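Local coordinates for putative immunoglobulin-blocking virulence protein (Mycoplasma mycoides subsp. capri, PDB 7ADK) that probably binds host immunoglobulins and interferes with their function, acting as a virulence factor of the mycoplasma, at residues 352-357 against 399-404; 616-621 against 648-653; 657-662 against 705-710. All coordinates share one frame; numbering follows the deposited sequence.

Interaction 1: residues 352-357 against 399-404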
loop_
_atom_site.group_PDB
_atom_site.type_symbol
_atom_site.label_atom_id
_atom_site.label_comp_id
_atom_site.label_asym_id
_atom_site.label_seq_id
_atom_site.Cartn_x
_atom_site.Cartn_y
_atom_site.Cartn_z
ATOM N N ARG A 352 -32.421 11.714 -15.882
ATOM C CA ARG A 352 -32.434 11.626 -14.416
ATOM C C ARG A 352 -33.856 11.617 -13.864
ATOM O O ARG A 352 -34.688 12.427 -14.261
ATOM C CB ARG A 352 -31.608 12.755 -13.799
ATOM C CG ARG A 352 -30.171 12.660 -14.280
ATOM C CD ARG A 352 -29.254 13.664 -13.609
ATOM N NE ARG A 352 -28.839 13.224 -12.278
ATOM C CZ ARG A 352 -27.635 13.356 -11.767
ATOM N NH1 ARG A 352 -26.724 14.130 -12.275
ATOM N NH2 ARG A 352 -27.318 12.665 -10.730
ATOM N N VAL A 353 -34.130 10.753 -12.893
ATOM C CA VAL A 353 -35.194 11.000 -11.915
ATOM C C VAL A 353 -34.633 11.963 -10.867
ATOM O O VAL A 353 -33.429 11.957 -10.617
ATOM C CB VAL A 353 -35.757 9.683 -11.357
ATOM C CG1 VAL A 353 -34.827 8.956 -10.414
ATOM C CG2 VAL A 353 -37.075 9.914 -10.637
ATOM N N PHE A 354 -35.460 12.857 -10.325
ATOM C CA PHE A 354 -34.981 14.080 -9.665
ATOM C C PHE A 354 -34.170 14.976 -10.626
ATOM O O PHE A 354 -33.047 15.390 -10.360
ATOM C CB PHE A 354 -34.302 13.790 -8.319
ATOM C CG PHE A 354 -35.060 12.836 -7.424
ATOM C CD1 PHE A 354 -36.400 13.093 -7.085
ATOM C CD2 PHE A 354 -34.424 11.694 -6.911
ATOM C CE1 PHE A 354 -37.096 12.234 -6.224
ATOM C CE2 PHE A 354 -35.116 10.831 -6.046
ATOM C CZ PHE A 354 -36.448 11.108 -5.695
ATOM N N ASP A 355 -34.760 15.251 -11.789
ATOM C CA ASP A 355 -34.216 16.063 -12.881
ATOM C C ASP A 355 -33.961 17.533 -12.508
ATOM O O ASP A 355 -34.556 18.067 -11.570
ATOM C CB ASP A 355 -35.199 16.030 -14.057
ATOM C CG ASP A 355 -36.560 16.636 -13.710
ATOM O OD1 ASP A 355 -37.296 16.052 -12.891
ATOM O OD2 ASP A 355 -36.911 17.696 -14.260
ATOM N N TYR A 356 -33.095 18.207 -13.273
ATOM C CA TYR A 356 -32.794 19.634 -13.150
ATOM C C TYR A 356 -32.410 20.263 -14.499
ATOM O O TYR A 356 -31.943 19.577 -15.398
ATOM C CB TYR A 356 -31.740 19.861 -12.058
ATOM C CG TYR A 356 -30.410 19.148 -12.194
ATOM C CD1 TYR A 356 -29.354 19.750 -12.894
ATOM C CD2 TYR A 356 -30.202 17.915 -11.552
ATOM C CE1 TYR A 356 -28.096 19.138 -12.939
ATOM C CE2 TYR A 356 -28.941 17.302 -11.585
ATOM C CZ TYR A 356 -27.879 17.919 -12.269
ATOM O OH TYR A 356 -26.647 17.362 -12.265
ATOM N N ASP A 357 -32.635 21.568 -14.666
ATOM C CA ASP A 357 -32.547 22.238 -15.973
ATOM C C ASP A 357 -31.124 22.616 -16.413
ATOM O O ASP A 357 -30.892 22.946 -17.572
ATOM C CB ASP A 357 -33.444 23.479 -15.938
ATOM C CG ASP A 357 -33.865 23.997 -17.307
ATOM O OD1 ASP A 357 -34.225 25.187 -17.412
ATOM O OD2 ASP A 357 -33.872 23.228 -18.289
ATOM N N SER A 399 -36.354 9.452 3.752
ATOM C CA SER A 399 -36.426 10.880 3.445
ATOM C C SER A 399 -37.343 11.139 2.259
ATOM O O SER A 399 -37.479 10.320 1.367
ATOM C CB SER A 399 -35.040 11.488 3.268
ATOM O OG SER A 399 -34.305 10.942 2.249
ATOM N N LYS A 400 -37.999 12.290 2.258
ATOM C CA LYS A 400 -38.915 12.759 1.217
ATOM C C LYS A 400 -38.196 13.819 0.389
ATOM O O LYS A 400 -37.647 14.753 0.954
ATOM C CB LYS A 400 -40.172 13.316 1.908
ATOM C CG LYS A 400 -41.323 13.697 0.963
ATOM C CD LYS A 400 -42.126 12.523 0.386
ATOM C CE LYS A 400 -42.861 11.693 1.448
ATOM N NZ LYS A 400 -43.902 12.450 2.159
ATOM N N LEU A 401 -38.203 13.697 -0.928
ATOM C CA LEU A 401 -37.827 14.762 -1.856
ATOM C C LEU A 401 -39.094 15.366 -2.464
ATOM O O LEU A 401 -39.961 14.613 -2.888
ATOM C CB LEU A 401 -36.930 14.200 -2.967
ATOM C CG LEU A 401 -35.430 14.365 -2.710
ATOM C CD1 LEU A 401 -34.914 13.515 -1.562
ATOM C CD2 LEU A 401 -34.661 13.973 -3.952
ATOM N N GLU A 402 -39.191 16.692 -2.575
ATOM C CA GLU A 402 -40.214 17.399 -3.362
ATOM C C GLU A 402 -39.609 18.513 -4.236
ATOM O O GLU A 402 -38.663 19.192 -3.837
ATOM C CB GLU A 402 -41.358 17.893 -2.464
ATOM C CG GLU A 402 -40.937 18.854 -1.349
ATOM C CD GLU A 402 -42.101 19.368 -0.490
ATOM O OE1 GLU A 402 -41.969 20.445 0.135
ATOM O OE2 GLU A 402 -43.160 18.708 -0.400
ATOM N N ARG A 403 -40.123 18.682 -5.459
ATOM C CA ARG A 403 -39.677 19.708 -6.417
ATOM C C ARG A 403 -40.169 21.089 -5.951
ATOM O O ARG A 403 -41.352 21.251 -5.662
ATOM C CB ARG A 403 -40.156 19.339 -7.836
ATOM C CG ARG A 403 -39.357 20.034 -8.940
ATOM C CD ARG A 403 -39.931 19.883 -10.355
ATOM N NE ARG A 403 -39.553 18.629 -11.029
ATOM C CZ ARG A 403 -40.320 17.607 -11.345
ATOM N NH1 ARG A 403 -39.870 16.580 -11.981
ATOM N NH2 ARG A 403 -41.571 17.546 -11.047
ATOM N N ILE A 404 -39.288 22.089 -5.869
ATOM C CA ILE A 404 -39.572 23.389 -5.242
ATOM C C ILE A 404 -40.643 24.166 -6.018
ATOM O O ILE A 404 -41.595 24.648 -5.416
ATOM C CB ILE A 404 -38.260 24.177 -5.044
ATOM C CG1 ILE A 404 -37.409 23.507 -3.943
ATOM C CG2 ILE A 404 -38.515 25.643 -4.684
ATOM C CD1 ILE A 404 -35.976 24.021 -3.840
#

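Interaction 2: residues 616-621 against 648-653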
loop_
_atom_site.group_PDB
_atom_site.type_symbol
_atom_site.label_atom_id
_atom_site.label_comp_id
_atom_site.label_asym_id
_atom_site.label_seq_id
_atom_site.Cartn_x
_atom_site.Cartn_y
_atom_site.Cartn_z
ATOM N N GLY A 616 -14.132 -22.317 -17.259
ATOM C CA GLY A 616 -13.933 -23.079 -18.498
ATOM C C GLY A 616 -13.160 -22.355 -19.607
ATOM O O GLY A 616 -12.561 -23.005 -20.459
ATOM N N ILE A 617 -13.119 -21.024 -19.598
ATOM C CA ILE A 617 -12.492 -20.211 -20.645
ATOM C C ILE A 617 -10.966 -20.175 -20.474
ATOM O O ILE A 617 -10.455 -19.812 -19.414
ATOM C CB ILE A 617 -13.105 -18.795 -20.675
ATOM C CG1 ILE A 617 -14.625 -18.873 -20.892
ATOM C CG2 ILE A 617 -12.470 -17.929 -21.771
ATOM C CD1 ILE A 617 -15.343 -17.551 -20.750
ATOM N N LYS A 618 -10.226 -20.516 -21.530
ATOM C CA LYS A 618 -8.750 -20.565 -21.530
ATOM C C LYS A 618 -8.099 -19.637 -22.556
ATOM O O LYS A 618 -6.890 -19.468 -22.571
ATOM C CB LYS A 618 -8.319 -22.031 -21.712
ATOM C CG LYS A 618 -8.551 -22.838 -20.422
ATOM C CD LYS A 618 -8.300 -24.335 -20.578
ATOM C CE LYS A 618 -9.356 -25.092 -21.391
ATOM N NZ LYS A 618 -10.645 -25.268 -20.691
ATOM N N SER A 619 -8.879 -19.021 -23.420
ATOM C CA SER A 619 -8.443 -18.392 -24.658
ATOM C C SER A 619 -9.499 -17.397 -25.148
ATOM O O SER A 619 -10.617 -17.375 -24.642
ATOM C CB SER A 619 -8.230 -19.506 -25.689
ATOM O OG SER A 619 -9.395 -20.266 -25.923
ATOM N N LEU A 620 -9.195 -16.616 -26.179
ATOM C CA LEU A 620 -10.203 -15.877 -26.959
ATOM C C LEU A 620 -10.956 -16.766 -27.985
ATOM O O LEU A 620 -11.540 -16.241 -28.929
ATOM C CB LEU A 620 -9.552 -14.638 -27.607
ATOM C CG LEU A 620 -9.567 -13.360 -26.754
ATOM C CD1 LEU A 620 -8.933 -13.532 -25.390
ATOM C CD2 LEU A 620 -8.811 -12.254 -27.479
ATOM N N LYS A 621 -10.950 -18.103 -27.851
ATOM C CA LYS A 621 -11.741 -18.994 -28.719
ATOM C C LYS A 621 -13.231 -18.666 -28.585
ATOM O O LYS A 621 -13.733 -18.530 -27.478
ATOM C CB LYS A 621 -11.488 -20.473 -28.366
ATOM C CG LYS A 621 -12.124 -21.448 -29.371
ATOM C CD LYS A 621 -12.163 -22.905 -28.898
ATOM C CE LYS A 621 -13.420 -23.265 -28.112
ATOM N NZ LYS A 621 -14.602 -23.450 -28.983
ATOM N N SER A 648 -0.292 -24.659 -10.419
ATOM C CA SER A 648 0.981 -24.031 -10.815
ATOM C C SER A 648 1.272 -24.087 -12.318
ATOM O O SER A 648 2.092 -23.329 -12.817
ATOM C CB SER A 648 2.130 -24.693 -10.064
ATOM O OG SER A 648 2.242 -26.054 -10.432
ATOM N N TYR A 649 0.602 -24.980 -13.041
ATOM C CA TYR A 649 0.654 -25.118 -14.485
ATOM C C TYR A 649 -0.596 -24.517 -15.133
ATOM O O TYR A 649 -1.714 -24.709 -14.670
ATOM C CB TYR A 649 0.862 -26.594 -14.857
ATOM C CG TYR A 649 -0.146 -27.576 -14.290
ATOM C CD1 TYR A 649 0.086 -28.195 -13.050
ATOM C CD2 TYR A 649 -1.310 -27.882 -15.008
ATOM C CE1 TYR A 649 -0.849 -29.108 -12.532
ATOM C CE2 TYR A 649 -2.245 -28.803 -14.494
ATOM C CZ TYR A 649 -2.017 -29.416 -13.250
ATOM O OH TYR A 649 -2.914 -30.310 -12.759
ATOM N N PHE A 650 -0.433 -23.791 -16.231
ATOM C CA PHE A 650 -1.562 -23.435 -17.080
ATOM C C PHE A 650 -1.856 -24.595 -18.036
ATOM O O PHE A 650 -1.198 -24.756 -19.058
ATOM C CB PHE A 650 -1.276 -22.111 -17.796
ATOM C CG PHE A 650 -2.342 -21.713 -18.793
ATOM C CD1 PHE A 650 -3.664 -21.516 -18.365
ATOM C CD2 PHE A 650 -2.023 -21.575 -20.152
ATOM C CE1 PHE A 650 -4.660 -21.191 -19.297
ATOM C CE2 PHE A 650 -3.015 -21.251 -21.081
ATOM C CZ PHE A 650 -4.334 -21.061 -20.652
ATOM N N GLU A 651 -2.826 -25.430 -17.692
ATOM C CA GLU A 651 -3.274 -26.536 -18.530
ATOM C C GLU A 651 -4.077 -26.005 -19.715
ATOM O O GLU A 651 -5.032 -25.243 -19.546
ATOM C CB GLU A 651 -4.062 -27.547 -17.679
ATOM C CG GLU A 651 -4.206 -28.942 -18.297
ATOM C CD GLU A 651 -5.309 -29.088 -19.346
ATOM O OE1 GLU A 651 -6.276 -28.299 -19.363
ATOM O OE2 GLU A 651 -5.236 -30.038 -20.152
ATOM N N ILE A 652 -3.685 -26.374 -20.934
ATOM C CA ILE A 652 -4.419 -26.033 -22.152
ATOM C C ILE A 652 -4.391 -27.203 -23.145
ATOM O O ILE A 652 -3.356 -27.829 -23.349
ATOM C CB ILE A 652 -3.947 -24.665 -22.706
ATOM C CG1 ILE A 652 -4.813 -24.191 -23.884
ATOM C CG2 ILE A 652 -2.474 -24.651 -23.103
ATOM C CD1 ILE A 652 -4.769 -22.688 -24.118
ATOM N N SER A 653 -5.538 -27.494 -23.761
ATOM C CA SER A 653 -5.656 -28.439 -24.874
ATOM C C SER A 653 -4.863 -27.952 -26.102
ATOM O O SER A 653 -4.392 -26.818 -26.161
ATOM C CB SER A 653 -7.142 -28.662 -25.190
ATOM O OG SER A 653 -7.352 -29.703 -26.115
#

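Interaction 3: residues 657-662 against 705-710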
loop_
_atom_site.group_PDB
_atom_site.type_symbol
_atom_site.label_atom_id
_atom_site.label_comp_id
_atom_site.label_asym_id
_atom_site.label_seq_id
_atom_site.Cartn_x
_atom_site.Cartn_y
_atom_site.Cartn_z
ATOM N N LEU A 657 -4.256 -23.630 -31.979
ATOM C CA LEU A 657 -4.386 -23.415 -33.424
ATOM C C LEU A 657 -5.529 -22.440 -33.763
ATOM O O LEU A 657 -5.503 -21.774 -34.796
ATOM C CB LEU A 657 -4.670 -24.760 -34.112
ATOM C CG LEU A 657 -3.534 -25.794 -34.088
ATOM C CD1 LEU A 657 -3.421 -26.565 -32.779
ATOM C CD2 LEU A 657 -3.788 -26.825 -35.181
ATOM N N ASN A 658 -6.527 -22.363 -32.883
ATOM C CA ASN A 658 -7.780 -21.641 -33.041
ATOM C C ASN A 658 -8.192 -20.841 -31.784
ATOM O O ASN A 658 -9.365 -20.523 -31.607
ATOM C CB ASN A 658 -8.857 -22.615 -33.548
ATOM C CG ASN A 658 -9.144 -23.754 -32.594
ATOM O OD1 ASN A 658 -8.542 -24.813 -32.647
ATOM N ND2 ASN A 658 -10.095 -23.585 -31.724
ATOM N N GLU A 659 -7.249 -20.448 -30.924
ATOM C CA GLU A 659 -7.459 -19.242 -30.120
ATOM C C GLU A 659 -7.453 -18.034 -31.074
ATOM O O GLU A 659 -6.547 -17.897 -31.899
ATOM C CB GLU A 659 -6.408 -19.070 -29.010
ATOM C CG GLU A 659 -6.535 -17.640 -28.446
ATOM C CD GLU A 659 -5.712 -17.301 -27.214
ATOM O OE1 GLU A 659 -4.597 -17.827 -27.056
ATOM O OE2 GLU A 659 -6.179 -16.447 -26.434
ATOM N N ALA A 660 -8.426 -17.136 -30.937
ATOM C CA ALA A 660 -8.475 -15.940 -31.746
ATOM C C ALA A 660 -7.286 -15.015 -31.388
ATOM O O ALA A 660 -7.085 -14.628 -30.235
ATOM C CB ALA A 660 -9.864 -15.339 -31.624
ATOM N N ASN A 661 -6.458 -14.738 -32.395
ATOM C CA ASN A 661 -5.042 -14.372 -32.294
ATOM C C ASN A 661 -4.740 -12.864 -32.175
ATOM O O ASN A 661 -4.248 -12.395 -31.148
ATOM C CB ASN A 661 -4.294 -15.034 -33.477
ATOM C CG ASN A 661 -4.843 -14.768 -34.880
ATOM O OD1 ASN A 661 -5.840 -14.095 -35.096
ATOM N ND2 ASN A 661 -4.201 -15.268 -35.894
ATOM N N LEU A 662 -5.019 -12.101 -33.232
ATOM C CA LEU A 662 -4.666 -10.682 -33.384
ATOM C C LEU A 662 -5.575 -9.739 -32.580
ATOM O O LEU A 662 -5.421 -8.519 -32.634
ATOM C CB LEU A 662 -4.718 -10.300 -34.879
ATOM C CG LEU A 662 -3.842 -11.117 -35.846
ATOM C CD1 LEU A 662 -4.204 -10.786 -37.276
ATOM C CD2 LEU A 662 -2.369 -10.855 -35.643
ATOM N N ASP A 705 3.366 -18.239 -28.158
ATOM C CA ASP A 705 4.283 -17.139 -27.835
ATOM C C ASP A 705 3.655 -16.102 -26.901
ATOM O O ASP A 705 4.268 -15.698 -25.913
ATOM C CB ASP A 705 4.766 -16.432 -29.105
ATOM C CG ASP A 705 5.562 -17.306 -30.074
ATOM O OD1 ASP A 705 5.898 -18.463 -29.745
ATOM O OD2 ASP A 705 5.911 -16.795 -31.159
ATOM N N LYS A 706 2.396 -15.736 -27.148
ATOM C CA LYS A 706 1.717 -14.656 -26.426
ATOM C C LYS A 706 1.516 -14.959 -24.950
ATOM O O LYS A 706 1.700 -14.059 -24.142
ATOM C CB LYS A 706 0.381 -14.301 -27.086
ATOM C CG LYS A 706 0.422 -14.010 -28.590
ATOM C CD LYS A 706 1.665 -13.248 -29.071
ATOM C CE LYS A 706 1.603 -12.953 -30.568
ATOM N NZ LYS A 706 0.578 -11.953 -30.905
ATOM N N TYR A 707 1.193 -16.195 -24.567
ATOM C CA TYR A 707 1.098 -16.561 -23.150
ATOM C C TYR A 707 2.433 -16.444 -22.402
ATOM O O TYR A 707 2.417 -16.188 -21.209
ATOM C CB TYR A 707 0.560 -17.978 -22.970
ATOM C CG TYR A 707 -0.893 -18.213 -23.311
ATOM C CD1 TYR A 707 -1.904 -17.989 -22.357
ATOM C CD2 TYR A 707 -1.223 -18.745 -24.563
ATOM C CE1 TYR A 707 -3.242 -18.284 -22.669
ATOM C CE2 TYR A 707 -2.557 -19.052 -24.870
ATOM C CZ TYR A 707 -3.566 -18.823 -23.929
ATOM O OH TYR A 707 -4.835 -19.165 -24.234
ATOM N N PHE A 708 3.581 -16.627 -23.057
ATOM C CA PHE A 708 4.875 -16.393 -22.421
ATOM C C PHE A 708 5.262 -14.911 -22.436
ATOM O O PHE A 708 5.771 -14.408 -21.447
ATOM C CB PHE A 708 5.935 -17.269 -23.097
ATOM C CG PHE A 708 5.769 -18.745 -22.809
ATOM C CD1 PHE A 708 5.911 -19.209 -21.492
ATOM C CD2 PHE A 708 5.525 -19.659 -23.845
ATOM C CE1 PHE A 708 5.767 -20.571 -21.204
ATOM C CE2 PHE A 708 5.399 -21.027 -23.564
ATOM C CZ PHE A 708 5.504 -21.477 -22.240
ATOM N N GLU A 709 4.992 -14.185 -23.514
ATOM C CA GLU A 709 5.356 -12.783 -23.669
ATOM C C GLU A 709 4.505 -11.856 -22.788
ATOM O O GLU A 709 5.053 -11.027 -22.061
ATOM C CB GLU A 709 5.273 -12.421 -25.150
ATOM C CG GLU A 709 5.830 -11.041 -25.477
ATOM C CD GLU A 709 5.670 -10.676 -26.957
ATOM O OE1 GLU A 709 5.321 -11.534 -27.778
ATOM O OE2 GLU A 709 5.895 -9.512 -27.318
ATOM N N TYR A 710 3.183 -11.997 -22.817
ATOM C CA TYR A 710 2.252 -11.056 -22.194
ATOM C C TYR A 710 1.991 -11.338 -20.710
ATOM O O TYR A 710 1.361 -10.520 -20.053
ATOM C CB TYR A 710 0.950 -11.023 -23.010
ATOM C CG TYR A 710 1.044 -10.634 -24.484
ATOM C CD1 TYR A 710 2.177 -9.986 -25.013
ATOM C CD2 TYR A 710 -0.043 -10.904 -25.335
ATOM C CE1 TYR A 710 2.240 -9.653 -26.374
ATOM C CE2 TYR A 710 0.013 -10.572 -26.702
ATOM C CZ TYR A 710 1.165 -9.954 -27.226
ATOM O OH TYR A 710 1.251 -9.660 -28.550
#

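Interaction 1: residues 352-357 against 399-404
Leu401 and Phe354 make the apolar half of this contact, and Asp355 and Arg403 the charged half. The CD2 methyl of Leu401 sits over the centre of the Phe354 ring, 3.5 Å from the centroid and almost on the ring normal. That geometry defines a CH-pi contact over one face, and the near-equal reach to all six carbons, such as 3.7 Å from Leu401 CD2 to Phe354 CG, confirms the centring. Leu401 CB adds a rim contact, lying 3.8 Å from Phe354 CE1.

Beside this pair, Arg403 NH1 bonds Asp355 OD1 at 2.8 Å with an N-H...O angle of 165°, a salt bridge made at the guanidinium edge and essentially in its plane. OD1 uses its syn lone pair; the two flat groups are turned 59° apart, and one nitrogen-oxygen pair makes the bridge. Arg403 leaves the strand with CG anti to the backbone N and then bends about its CG-CD bond (chi3 -83°), which swings the guanidinium back toward the loop. Its other terminal nitrogen, NH2, is held by Leu413 O, and more weakly by Asn414 OD1, so the group is gripped from two elements at once.

A second shell positions Phe354: Trp375 meets its ring edge-to-face and also donates NE1 to Asp355 O, while Tyr372 packs at an intermediate tilt. The contact thus ties the loop following helix 339-351 to strand 396-403, which lies in the mixed sheet between strands 375-379 and 415-422.

Interaction 2: residues 616-621 against 648-653
A loop-to-sheet junction is formed where the turn around Lys618, in the loop following strand 608-610, meets strand 650-652; Lys618 touches Phe650, Glu651 and Ile652 in succession. Its carbonyl O points at the edge of the Phe650 ring, near the ring plane, with CZ 3.6 Å from Lys618 O. An oxygen so placed faces the ring's C-H rim rather than its pi cloud, and the same oxygen accepts a hydrogen bond from Tyr707 OH. The aliphatic part of Lys618 completes the contact: CB lies 4.2 Å from Phe650 CZ and 4.3 Å from Ile652 CD1, while CD passes 3.5 Å from Glu651 O.

Strand 650-652 is an outer strand of a three-stranded parallel sheet, next to strand 688-690, and a separate five-stranded parallel sheet holds strands 608-610 and 640-643. Both sheets keep their strands in sequence order, an arrangement consistent with a solenoid-like stacking of successive coils, and the contact links a loop between two strands of the larger sheet to the edge of the smaller.

Bends at chi3 and chi4 (both -72°) curl the lysine chain back on its own loop, where Lys618 NZ donates to Gly616 O at 3.0 Å. Lys618 NZ stays 5.5 Å from Glu651 OE1, too far for a salt bridge, though the opposite charges may still attract; Glu651 OE2 bonds instead to Ser691 OG. Just after Lys618 in the chain, an ST turn shapes the loop: Ser619 OG accepts from Lys621 N at 3.3 Å, with an N-H...O angle of 156°, and is also bonded to Asp655 OD2.

Interaction 3: residues 657-662 against 705-710
Glu659 reaches across to the phenol end of Tyr707, its OE1 lying 3.1 Å from Tyr707 OH and 3.2 Å from Tyr707 CE2. Glu659 OE1 is also 3.4 Å from Tyr707 CZ, so it sits against the corner where the hydroxyl joins the ring, oblique to it. Carboxylate and ring planes are inclined at 36°. The two side chains come from opposite directions: the glutamate is extended, with CG anti to the backbone N (chi1 168°) and the chain straight beyond it, while the tyrosine comes out from its helix.

Each polar end has its stronger partner elsewhere. Tyr707 OH bonds Lys618 O, and Glu659 OE2 bonds the backbone N of Leu620, which places both groups against the 616-621 loop. The backbone O of Glu659 accepts from Asn703 ND2, one turn before Tyr707 on helix 698-709, and Asn661 ND2 bonds Glu699 OE1 on that same helix; these two bonds tie loop 657-662 to the helix. The ring of Tyr707 packs on Ile688 and Ile677 of strands 688-690 and 676-679, so the Tyr707 side chain touches one strand of each parallel sheet.

The chemistry follows from these partners. A carbonyl can only accept, so the bond of Tyr707 OH to Lys618 O uses the phenol proton, and the separation of 3.1 Å from Glu659 OE1 to Tyr707 OH is then a close polar approach rather than a second hydrogen bond from that hydroxyl. The carboxylate is tied down through its other oxygen, OE2, at the backbone N of Leu620.

Overall arrangement
Interactions 2 and 3 belong to one neighbourhood, with centres about 11 Å apart: the 616-621 loop meets strand 650-652 in interaction 2 and receives the polar ends of Glu659 and Tyr707 from interaction 3, and the ring of Phe650 packs on that of Tyr707. Interaction 1 lies far off, its centre about 51 Å from that of interaction 2, and with interaction 3 on the opposite side of the chain's centre. All three are partly buried. Their chemistry differs: interaction 1 combines a CH-pi contact with a salt bridge between a loop and a mixed sheet, interaction 2 is largely van der Waals, and interaction 3 is a polar approach whose hydrogen bonds run to the loop of interaction 2.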